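PDB 5CWM: designed helical repeat protein from Synthetic construct, which is of unknown function but was computationally designed de novo as a helical repeat protein, folding into an array of antiparallel helices joined by short loops. Local coordinates for residues Leu108-Glu118 / Arg163-Asp173; Val124-Leu135 / Ala146-Ala157. All blocks are in the same frame, centred on the assembly; numbering follows the deposited sequence.

From the N terminus, helix 87-114 ends in a tight turn at Gly115 and Asp116, and helix 117-141 sets off from it. A second short loop leads into helix 144-170. Interaction 2 closes the inner hairpin, bringing 124-135 against 146-157 across ten intervening residues. Interaction 1 closes the wider loop of 44 residues, joining 108-118 to 163-173, so interaction 2 is nested inside it. Both use helices 117-141 and 144-170, and interaction 1 adds helix 87-114. Their centres are about 21 Å apart, yet they meet at Val124, whose CG2 lies 3.5 Å from Val164 CG2 and the same distance from Leu108 CD1.

Interaction 1: residues Leu108-Glu118 / Arg163-Asp173; sequences LELAEKQGDPE and RVLELAEKQGD
Joined through Leu108 and Glu112 on one side and Arg163 and Leu167 on the other, helices 108-114 and 163-170 run nearly parallel, with their axes 14° apart and 11.0 Å at closest approach. This is the like-with-like stacking of an alpha-helical repeat array, in which helices of similar sequence lie side by side. Gly115, with positive phi, is the C-prime residue of a Schellman motif: Asp116 N bonds Ala111 O, and Gly115 N more weakly Glu112 O. Asp116 then N-caps helix 117-141 through a weak bond from Val119 N to its OD1. The turn brings the CA of Pro117 to 5.8 Å from that of Ala168, and Leu167 reaches in between the segments, its CD2 resting 3.7 Å from Pro117 CA. One helical turn before Leu167, Arg163 forms a salt bridge with Glu112, their side chains nearly perpendicular. Arg163 NH2 donates to Glu112 OE1 (2.5 Å, N-H...O angle 159°), while NE makes a weak bond of 3.1 Å to Glu112 OE2. A bend at chi3 (56°) turns the guanidinium back toward the carboxylate, though the two planes are well short of coplanar. Leu108 CD2 sits 3.6 Å above one guanidinium face, displaced toward its rim. A leucine in place of Arg163 would probably leave the Glu112 carboxylate without its charged mate and Leu108 CD2 without the flat group it covers. At the far end two acidic groups approach, with Glu118 OE2 3.5 Å from Asp173 OD2.

Interaction 2: residues Val124-Leu135 / Ala146-Ala157; sequences VELVVRVAELLL and ALERALRVAEEA
Val127, Ala131 and Leu134 meet Val153, Ala150 and Ala157 in a buried packing of apolar side chains between antiparallel helices, the two arms of a helical hairpin near the centre of the chain. The axes pass 8.2 Å apart with a crossing angle of -163°, a close approach that suits the small residues along the seam. Its tightest backbone register is at Ala131 and Ala150, whose CA atoms are 5.0 Å apart. Val153 enters the hole formed by Val127, Val130, Ala131 and Leu134, which has the i, i+3, i+4, i+7 spacing of knobs-into-holes packing. With CG1 opposite the backbone N across the CA-CB bond (chi1 166°), Val153 sends that methyl to 3.7 Å from Val127 CG1 and 3.8 Å from Ala131 CB. Its other methyl, CG2, is met by Leu134 CD1 at 3.7 Å, Leu134 running roughly perpendicular to Val153. Leu134 CB rests on the methyl of Ala150, and at the margin Arg149 offers its aliphatic CG to Leu134 CD1. One turn further along, Ala157 CB is placed among three valines, nearest to Val127 CG1 at 3.6 Å, with Val128 CG2 and Val124 CG1 also touching it. Leu134 also touches Leu94 and Ala97 of helix 87-114, and Val128 touches Leu183 of helix 174-198. No hydrogen bond or salt bridge links the segments: main-chain hydrogen bonds are spent within each helix, and Arg149 and Glu155 form salt bridges to other helices (Glu98; Arg206 and Arg209). The association therefore rests on the fit of methyl groups and burial of apolar surface.

Interaction 1: residues Leu108-Glu118 / Arg163-Asp173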
loop_
_atom_site.group_PDB
_atom_site.type_symbol
_atom_site.label_atom_id
_atom_site.label_comp_id
_atom_site.label_asym_id
_atom_site.label_seq_id
_atom_site.Cartn_x
_atom_site.Cartn_y
_atom_site.Cartn_z
ATOM N N LEU A 108 -4.799 -7.277 6.331
ATOM C CA LEU A 108 -4.725 -6.915 7.742
ATOM C C LEU A 108 -5.735 -7.705 8.568
ATOM O O LEU A 108 -5.373 -8.343 9.559
ATOM C CB LEU A 108 -4.955 -5.412 7.924
ATOM C CG LEU A 108 -4.998 -4.842 9.346
ATOM C CD1 LEU A 108 -4.394 -3.458 9.354
ATOM C CD2 LEU A 108 -6.420 -4.785 9.891
ATOM N N GLU A 109 -6.999 -7.657 8.161
ATOM C CA GLU A 109 -8.051 -8.324 8.921
ATOM C C GLU A 109 -7.880 -9.843 8.882
ATOM O O GLU A 109 -8.208 -10.533 9.850
ATOM C CB GLU A 109 -9.435 -7.916 8.405
ATOM C CG GLU A 109 -9.738 -8.328 6.977
ATOM C CD GLU A 109 -10.966 -7.638 6.418
ATOM O OE1 GLU A 109 -11.373 -6.600 6.982
ATOM O OE2 GLU A 109 -11.523 -8.133 5.416
ATOM N N LEU A 110 -7.352 -10.360 7.774
ATOM C CA LEU A 110 -7.053 -11.786 7.684
ATOM C C LEU A 110 -5.966 -12.160 8.686
ATOM O O LEU A 110 -6.014 -13.224 9.306
ATOM C CB LEU A 110 -6.616 -12.170 6.268
ATOM C CG LEU A 110 -6.279 -13.650 6.065
ATOM C CD1 LEU A 110 -7.506 -14.519 6.306
ATOM C CD2 LEU A 110 -5.705 -13.900 4.678
ATOM N N ALA A 111 -4.990 -11.271 8.840
ATOM C CA ALA A 111 -3.907 -11.471 9.794
ATOM C C ALA A 111 -4.434 -11.426 11.223
ATOM O O ALA A 111 -3.984 -12.182 12.083
ATOM C CB ALA A 111 -2.820 -10.427 9.592
ATOM N N GLU A 112 -5.388 -10.533 11.471
ATOM C CA GLU A 112 -6.024 -10.446 12.781
ATOM C C GLU A 112 -6.810 -11.715 13.090
ATOM O O GLU A 112 -6.827 -12.184 14.228
ATOM C CB GLU A 112 -6.944 -9.226 12.858
ATOM C CG GLU A 112 -6.212 -7.896 12.888
ATOM C CD GLU A 112 -7.153 -6.721 13.057
ATOM O OE1 GLU A 112 -8.375 -6.906 12.874
ATOM O OE2 GLU A 112 -6.672 -5.613 13.378
ATOM N N LYS A 113 -7.462 -12.265 12.069
ATOM C CA LYS A 113 -8.208 -13.509 12.226
ATOM C C LYS A 113 -7.272 -14.681 12.506
ATOM O O LYS A 113 -7.551 -15.522 13.360
ATOM C CB LYS A 113 -9.051 -13.793 10.980
ATOM C CG LYS A 113 -10.202 -12.822 10.773
ATOM C CD LYS A 113 -10.871 -13.034 9.425
ATOM C CE LYS A 113 -11.968 -12.009 9.187
ATOM N NZ LYS A 113 -12.599 -12.174 7.849
ATOM N N GLN A 114 -6.157 -14.730 11.785
ATOM C CA GLN A 114 -5.190 -15.810 11.949
ATOM C C GLN A 114 -4.196 -15.522 13.073
ATOM O O GLN A 114 -3.353 -16.360 13.391
ATOM C CB GLN A 114 -4.433 -16.054 10.642
ATOM C CG GLN A 114 -4.612 -17.455 10.074
ATOM C CD GLN A 114 -5.971 -17.658 9.436
ATOM O OE1 GLN A 114 -6.593 -18.710 9.590
ATOM N NE2 GLN A 114 -6.438 -16.652 8.705
ATOM N N GLY A 115 -4.295 -14.338 13.670
ATOM C CA GLY A 115 -3.412 -13.955 14.758
ATOM C C GLY A 115 -1.960 -13.818 14.337
ATOM O O GLY A 115 -1.072 -14.435 14.931
ATOM N N ASP A 116 -1.715 -13.003 13.315
ATOM C CA ASP A 116 -0.367 -12.802 12.791
ATOM C C ASP A 116 -0.001 -11.318 12.789
ATOM O O ASP A 116 -0.274 -10.609 11.821
ATOM C CB ASP A 116 -0.250 -13.382 11.379
ATOM C CG ASP A 116 1.186 -13.659 10.976
ATOM O OD1 ASP A 116 2.094 -12.934 11.438
ATOM O OD2 ASP A 116 1.409 -14.606 10.193
ATOM N N PRO A 117 0.620 -10.847 13.883
ATOM C CA PRO A 117 0.966 -9.433 14.076
ATOM C C PRO A 117 1.936 -8.886 13.027
ATOM O O PRO A 117 1.768 -7.751 12.577
ATOM C CB PRO A 117 1.612 -9.418 15.468
ATOM C CG PRO A 117 2.087 -10.812 15.684
ATOM C CD PRO A 117 1.081 -11.685 15.003
ATOM N N GLU A 118 2.930 -9.683 12.649
ATOM C CA GLU A 118 3.940 -9.252 11.686
ATOM C C GLU A 118 3.324 -8.951 10.323
ATOM O O GLU A 118 3.585 -7.902 9.729
ATOM C CB GLU A 118 5.035 -10.313 11.541
ATOM C CG GLU A 118 5.848 -10.566 12.806
ATOM C CD GLU A 118 5.135 -11.466 13.798
ATOM O OE1 GLU A 118 4.127 -12.096 13.414
ATOM O OE2 GLU A 118 5.582 -11.541 14.962
ATOM N N ARG A 163 -4.913 -0.892 15.657
ATOM C CA ARG A 163 -5.436 -2.254 15.693
ATOM C C ARG A 163 -4.298 -3.268 15.718
ATOM O O ARG A 163 -4.359 -4.270 16.440
ATOM C CB ARG A 163 -6.352 -2.512 14.493
ATOM C CG ARG A 163 -7.665 -1.749 14.540
ATOM C CD ARG A 163 -8.465 -1.938 13.260
ATOM N NE ARG A 163 -8.709 -3.348 12.962
ATOM C CZ ARG A 163 -9.402 -3.779 11.913
ATOM N NH1 ARG A 163 -9.923 -2.909 11.058
ATOM N NH2 ARG A 163 -9.575 -5.079 11.717
ATOM N N VAL A 164 -3.260 -3.003 14.931
ATOM C CA VAL A 164 -2.072 -3.851 14.935
ATOM C C VAL A 164 -1.427 -3.868 16.318
ATOM O O VAL A 164 -1.010 -4.918 16.810
ATOM C CB VAL A 164 -1.044 -3.386 13.886
ATOM C CG1 VAL A 164 0.308 -4.047 14.119
ATOM C CG2 VAL A 164 -1.553 -3.693 12.494
ATOM N N LEU A 165 -1.364 -2.698 16.946
ATOM C CA LEU A 165 -0.833 -2.577 18.299
ATOM C C LEU A 165 -1.678 -3.376 19.286
ATOM O O LEU A 165 -1.154 -3.972 20.228
ATOM C CB LEU A 165 -0.771 -1.105 18.718
ATOM C CG LEU A 165 -0.114 -0.759 20.055
ATOM C CD1 LEU A 165 0.642 0.548 19.928
ATOM C CD2 LEU A 165 -1.143 -0.665 21.175
ATOM N N GLU A 166 -2.989 -3.379 19.063
ATOM C CA GLU A 166 -3.918 -4.114 19.911
ATOM C C GLU A 166 -3.693 -5.616 19.780
ATOM O O GLU A 166 -3.712 -6.342 20.773
ATOM C CB GLU A 166 -5.363 -3.758 19.559
ATOM C CG GLU A 166 -5.757 -2.335 19.925
ATOM C CD GLU A 166 -7.088 -1.922 19.328
ATOM O OE1 GLU A 166 -7.684 -2.729 18.582
ATOM O OE2 GLU A 166 -7.538 -0.788 19.600
ATOM N N LEU A 167 -3.476 -6.076 18.552
ATOM C CA LEU A 167 -3.163 -7.482 18.321
ATOM C C LEU A 167 -1.841 -7.852 18.988
ATOM O O LEU A 167 -1.710 -8.917 19.600
ATOM C CB LEU A 167 -3.104 -7.781 16.822
ATOM C CG LEU A 167 -2.824 -9.235 16.434
ATOM C CD1 LEU A 167 -3.926 -10.150 16.947
ATOM C CD2 LEU A 167 -2.670 -9.368 14.927
ATOM N N ALA A 168 -0.867 -6.954 18.872
ATOM C CA ALA A 168 0.458 -7.168 19.440
ATOM C C ALA A 168 0.408 -7.278 20.960
ATOM O O ALA A 168 1.062 -8.141 21.546
ATOM C CB ALA A 168 1.398 -6.046 19.022
ATOM N N GLU A 169 -0.367 -6.406 21.596
ATOM C CA GLU A 169 -0.491 -6.433 23.050
ATOM C C GLU A 169 -1.417 -7.563 23.491
ATOM O O GLU A 169 -1.411 -7.961 24.656
ATOM C CB GLU A 169 -0.996 -5.090 23.583
ATOM C CG GLU A 169 -2.439 -4.774 23.236
ATOM C CD GLU A 169 -2.921 -3.483 23.870
ATOM O OE1 GLU A 169 -2.132 -2.844 24.596
ATOM O OE2 GLU A 169 -4.090 -3.107 23.642
ATOM N N LYS A 170 -2.213 -8.078 22.558
ATOM C CA LYS A 170 -3.048 -9.241 22.835
ATOM C C LYS A 170 -2.207 -10.511 22.857
ATOM O O LYS A 170 -2.409 -11.382 23.703
ATOM C CB LYS A 170 -4.171 -9.369 21.803
ATOM C CG LYS A 170 -5.430 -8.591 22.154
ATOM C CD LYS A 170 -6.512 -8.787 21.105
ATOM C CE LYS A 170 -7.780 -8.033 21.474
ATOM N NZ LYS A 170 -8.866 -8.246 20.477
ATOM N N GLN A 171 -1.265 -10.615 21.925
ATOM C CA GLN A 171 -0.372 -11.769 21.886
ATOM C C GLN A 171 0.928 -11.507 22.642
ATOM O O GLN A 171 1.815 -12.360 22.681
ATOM C CB GLN A 171 -0.068 -12.165 20.441
ATOM C CG GLN A 171 -1.235 -12.825 19.726
ATOM C CD GLN A 171 -0.835 -13.428 18.397
ATOM O OE1 GLN A 171 -1.623 -14.123 17.754
ATOM N NE2 GLN A 171 0.397 -13.168 17.975
ATOM N N GLY A 172 1.033 -10.326 23.242
ATOM C CA GLY A 172 2.200 -9.969 24.030
ATOM C C GLY A 172 3.477 -9.838 23.223
ATOM O O GLY A 172 4.486 -10.472 23.533
ATOM N N ASP A 173 3.437 -9.011 22.182
ATOM C CA ASP A 173 4.614 -8.758 21.357
ATOM C C ASP A 173 4.932 -7.265 21.341
ATOM O O ASP A 173 4.478 -6.539 20.456
ATOM C CB ASP A 173 4.396 -9.277 19.933
ATOM C CG ASP A 173 5.698 -9.474 19.174
ATOM O OD1 ASP A 173 6.686 -8.771 19.476
ATOM O OD2 ASP A 173 5.732 -10.336 18.271
#

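Interaction 2: residues Val124-Leu135 / Ala146-Ala157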
loop_
_atom_site.group_PDB
_atom_site.type_symbol
_atom_site.label_atom_id
_atom_site.label_comp_id
_atom_site.label_asym_id
_atom_site.label_seq_id
_atom_site.Cartn_x
_atom_site.Cartn_y
_atom_site.Cartn_z
ATOM N N VAL A 124 -0.060 -2.798 7.057
ATOM C CA VAL A 124 -0.217 -1.368 7.306
ATOM C C VAL A 124 0.874 -0.570 6.599
ATOM O O VAL A 124 0.598 0.470 5.992
ATOM C CB VAL A 124 -0.190 -1.041 8.807
ATOM C CG1 VAL A 124 -0.405 0.449 9.029
ATOM C CG2 VAL A 124 -1.254 -1.826 9.527
ATOM N N GLU A 125 2.110 -1.061 6.674
ATOM C CA GLU A 125 3.218 -0.447 5.947
ATOM C C GLU A 125 2.893 -0.382 4.459
ATOM O O GLU A 125 3.208 0.597 3.776
ATOM C CB GLU A 125 4.519 -1.226 6.161
ATOM C CG GLU A 125 5.042 -1.212 7.586
ATOM C CD GLU A 125 6.388 -1.898 7.717
ATOM O OE1 GLU A 125 7.007 -2.199 6.675
ATOM O OE2 GLU A 125 6.827 -2.138 8.862
ATOM N N LEU A 126 2.250 -1.436 3.970
ATOM C CA LEU A 126 1.859 -1.516 2.573
ATOM C C LEU A 126 0.790 -0.481 2.255
ATOM O O LEU A 126 0.797 0.110 1.178
ATOM C CB LEU A 126 1.357 -2.921 2.242
ATOM C CG LEU A 126 1.239 -3.263 0.759
ATOM C CD1 LEU A 126 2.555 -2.999 0.046
ATOM C CD2 LEU A 126 0.826 -4.713 0.600
ATOM N N VAL A 127 -0.123 -0.260 3.197
ATOM C CA VAL A 127 -1.152 0.761 3.031
ATOM C C VAL A 127 -0.502 2.142 2.972
ATOM O O VAL A 127 -0.945 3.016 2.227
ATOM C CB VAL A 127 -2.195 0.727 4.173
ATOM C CG1 VAL A 127 -3.264 1.784 3.951
ATOM C CG2 VAL A 127 -2.838 -0.644 4.265
ATOM N N VAL A 128 0.556 2.325 3.755
ATOM C CA VAL A 128 1.318 3.568 3.724
ATOM C C VAL A 128 1.982 3.755 2.364
ATOM O O VAL A 128 1.949 4.850 1.793
ATOM C CB VAL A 128 2.387 3.602 4.831
ATOM C CG1 VAL A 128 3.282 4.824 4.678
ATOM C CG2 VAL A 128 1.723 3.596 6.193
ATOM N N ARG A 129 2.576 2.685 1.844
ATOM C CA ARG A 129 3.165 2.721 0.509
ATOM C C ARG A 129 2.118 3.091 -0.537
ATOM O O ARG A 129 2.398 3.837 -1.475
ATOM C CB ARG A 129 3.804 1.376 0.156
ATOM C CG ARG A 129 5.139 1.117 0.831
ATOM C CD ARG A 129 6.080 0.378 -0.107
ATOM N NE ARG A 129 5.515 -0.888 -0.569
ATOM C CZ ARG A 129 5.872 -1.498 -1.695
ATOM N NH1 ARG A 129 6.787 -0.953 -2.484
ATOM N NH2 ARG A 129 5.307 -2.648 -2.038
ATOM N N VAL A 130 0.911 2.560 -0.366
ATOM C CA VAL A 130 -0.204 2.877 -1.250
ATOM C C VAL A 130 -0.560 4.355 -1.147
ATOM O O VAL A 130 -0.871 4.996 -2.146
ATOM C CB VAL A 130 -1.446 2.015 -0.929
ATOM C CG1 VAL A 130 -2.665 2.513 -1.690
ATOM C CG2 VAL A 130 -1.175 0.557 -1.258
ATOM N N ALA A 131 -0.497 4.896 0.067
ATOM C CA ALA A 131 -0.787 6.309 0.289
ATOM C C ALA A 131 0.237 7.193 -0.419
ATOM O O ALA A 131 -0.122 8.177 -1.072
ATOM C CB ALA A 131 -0.816 6.617 1.779
ATOM N N GLU A 132 1.510 6.833 -0.288
ATOM C CA GLU A 132 2.586 7.562 -0.951
ATOM C C GLU A 132 2.433 7.492 -2.468
ATOM O O GLU A 132 2.638 8.482 -3.177
ATOM C CB GLU A 132 3.946 7.006 -0.529
ATOM C CG GLU A 132 4.197 7.060 0.970
ATOM C CD GLU A 132 5.472 6.347 1.374
ATOM O OE1 GLU A 132 6.099 5.707 0.502
ATOM O OE2 GLU A 132 5.849 6.424 2.562
ATOM N N LEU A 133 2.064 6.312 -2.956
ATOM C CA LEU A 133 1.835 6.107 -4.380
ATOM C C LEU A 133 0.705 7.000 -4.882
ATOM O O LEU A 133 0.825 7.642 -5.925
ATOM C CB LEU A 133 1.518 4.639 -4.660
ATOM C CG LEU A 133 1.406 4.236 -6.128
ATOM C CD1 LEU A 133 2.667 4.619 -6.882
ATOM C CD2 LEU A 133 1.152 2.746 -6.234
ATOM N N LEU A 134 -0.385 7.041 -4.122
ATOM C CA LEU A 134 -1.521 7.900 -4.431
ATOM C C LEU A 134 -1.103 9.361 -4.414
ATOM O O LEU A 134 -1.648 10.180 -5.152
ATOM C CB LEU A 134 -2.662 7.670 -3.438
ATOM C CG LEU A 134 -3.427 6.350 -3.546
ATOM C CD1 LEU A 134 -4.395 6.191 -2.385
ATOM C CD2 LEU A 134 -4.165 6.275 -4.869
ATOM N N LEU A 135 -0.133 9.681 -3.563
ATOM C CA LEU A 135 0.396 11.034 -3.497
ATOM C C LEU A 135 1.164 11.359 -4.776
ATOM O O LEU A 135 1.067 12.470 -5.301
ATOM C CB LEU A 135 1.293 11.205 -2.271
ATOM C CG LEU A 135 1.666 12.639 -1.896
ATOM C CD1 LEU A 135 0.425 13.428 -1.508
ATOM C CD2 LEU A 135 2.690 12.652 -0.770
ATOM N N ALA A 146 -7.413 12.841 -5.929
ATOM C CA ALA A 146 -6.323 11.903 -5.699
ATOM C C ALA A 146 -5.572 12.249 -4.417
ATOM O O ALA A 146 -5.099 11.363 -3.705
ATOM C CB ALA A 146 -5.374 11.891 -6.887
ATOM N N LEU A 147 -5.469 13.544 -4.129
ATOM C CA LEU A 147 -4.820 14.011 -2.909
ATOM C C LEU A 147 -5.684 13.706 -1.687
ATOM O O LEU A 147 -5.181 13.249 -0.655
ATOM C CB LEU A 147 -4.529 15.511 -3.000
ATOM C CG LEU A 147 -3.843 16.170 -1.801
ATOM C CD1 LEU A 147 -2.727 17.088 -2.270
ATOM C CD2 LEU A 147 -4.850 16.944 -0.965
ATOM N N GLU A 148 -6.981 13.973 -1.811
ATOM C CA GLU A 148 -7.943 13.646 -0.763
ATOM C C GLU A 148 -7.859 12.164 -0.418
ATOM O O GLU A 148 -7.743 11.788 0.753
ATOM C CB GLU A 148 -9.366 14.006 -1.199
ATOM C CG GLU A 148 -9.563 15.470 -1.559
ATOM C CD GLU A 148 -9.512 16.381 -0.350
ATOM O OE1 GLU A 148 -10.350 16.207 0.559
ATOM O OE2 GLU A 148 -8.635 17.270 -0.309
ATOM N N ARG A 149 -7.911 11.332 -1.454
ATOM C CA ARG A 149 -7.805 9.887 -1.299
ATOM C C ARG A 149 -6.477 9.506 -0.654
ATOM O O ARG A 149 -6.427 8.623 0.200
ATOM C CB ARG A 149 -7.950 9.189 -2.654
ATOM C CG ARG A 149 -8.114 7.682 -2.557
ATOM C CD ARG A 149 -9.413 7.319 -1.854
ATOM N NE ARG A 149 -10.580 7.790 -2.594
ATOM C CZ ARG A 149 -11.307 7.028 -3.405
ATOM N NH1 ARG A 149 -10.997 5.750 -3.576
ATOM N NH2 ARG A 149 -12.352 7.543 -4.039
ATOM N N ALA A 150 -5.410 10.178 -1.076
ATOM C CA ALA A 150 -4.079 9.966 -0.513
ATOM C C ALA A 150 -4.075 10.160 1.001
ATOM O O ALA A 150 -3.795 9.225 1.752
ATOM C CB ALA A 150 -3.070 10.895 -1.169
ATOM N N LEU A 151 -4.373 11.383 1.435
ATOM C CA LEU A 151 -4.413 11.716 2.858
ATOM C C LEU A 151 -5.338 10.783 3.638
ATOM O O LEU A 151 -5.001 10.327 4.740
ATOM C CB LEU A 151 -4.860 13.167 3.049
ATOM C CG LEU A 151 -4.058 14.237 2.303
ATOM C CD1 LEU A 151 -4.650 15.618 2.538
ATOM C CD2 LEU A 151 -2.597 14.201 2.721
ATOM N N ARG A 152 -6.501 10.501 3.054
ATOM C CA ARG A 152 -7.484 9.607 3.660
ATOM C C ARG A 152 -6.877 8.234 3.941
ATOM O O ARG A 152 -6.976 7.718 5.055
ATOM C CB ARG A 152 -8.705 9.472 2.746
ATOM C CG ARG A 152 -10.032 9.277 3.465
ATOM C CD ARG A 152 -10.284 7.823 3.828
ATOM N NE ARG A 152 -10.024 7.553 5.239
ATOM C CZ ARG A 152 -10.368 6.428 5.859
ATOM N NH1 ARG A 152 -10.989 5.466 5.192
ATOM N NH2 ARG A 152 -10.094 6.267 7.146
ATOM N N VAL A 153 -6.239 7.658 2.927
ATOM C CA VAL A 153 -5.591 6.357 3.050
ATOM C C VAL A 153 -4.459 6.394 4.076
ATOM O O VAL A 153 -4.287 5.457 4.856
ATOM C CB VAL A 153 -5.049 5.875 1.685
ATOM C CG1 VAL A 153 -4.098 4.701 1.856
ATOM C CG2 VAL A 153 -6.200 5.500 0.765
ATOM N N ALA A 154 -3.695 7.483 4.071
ATOM C CA ALA A 154 -2.629 7.693 5.048
ATOM C C ALA A 154 -3.155 7.599 6.480
ATOM O O ALA A 154 -2.752 6.715 7.251
ATOM C CB ALA A 154 -1.960 9.040 4.820
ATOM N N GLU A 155 -4.048 8.521 6.834
ATOM C CA GLU A 155 -4.632 8.539 8.173
ATOM C C GLU A 155 -5.318 7.210 8.502
ATOM O O GLU A 155 -5.332 6.780 9.659
ATOM C CB GLU A 155 -5.624 9.695 8.310
ATOM C CG GLU A 155 -6.127 9.911 9.730
ATOM C CD GLU A 155 -7.057 11.101 9.850
ATOM O OE1 GLU A 155 -7.351 11.736 8.815
ATOM O OE2 GLU A 155 -7.493 11.402 10.982
ATOM N N GLU A 156 -5.876 6.561 7.483
ATOM C CA GLU A 156 -6.497 5.252 7.662
ATOM C C GLU A 156 -5.470 4.222 8.120
ATOM O O GLU A 156 -5.729 3.444 9.038
ATOM C CB GLU A 156 -7.164 4.786 6.367
ATOM C CG GLU A 156 -7.803 3.409 6.464
ATOM C CD GLU A 156 -8.440 2.962 5.163
ATOM O OE1 GLU A 156 -8.312 3.690 4.155
ATOM O OE2 GLU A 156 -9.070 1.884 5.147
ATOM N N ALA A 157 -4.309 4.220 7.473
ATOM C CA ALA A 157 -3.217 3.330 7.846
ATOM C C ALA A 157 -2.768 3.627 9.266
ATOM O O ALA A 157 -2.565 2.713 10.076
ATOM C CB ALA A 157 -2.053 3.475 6.881
#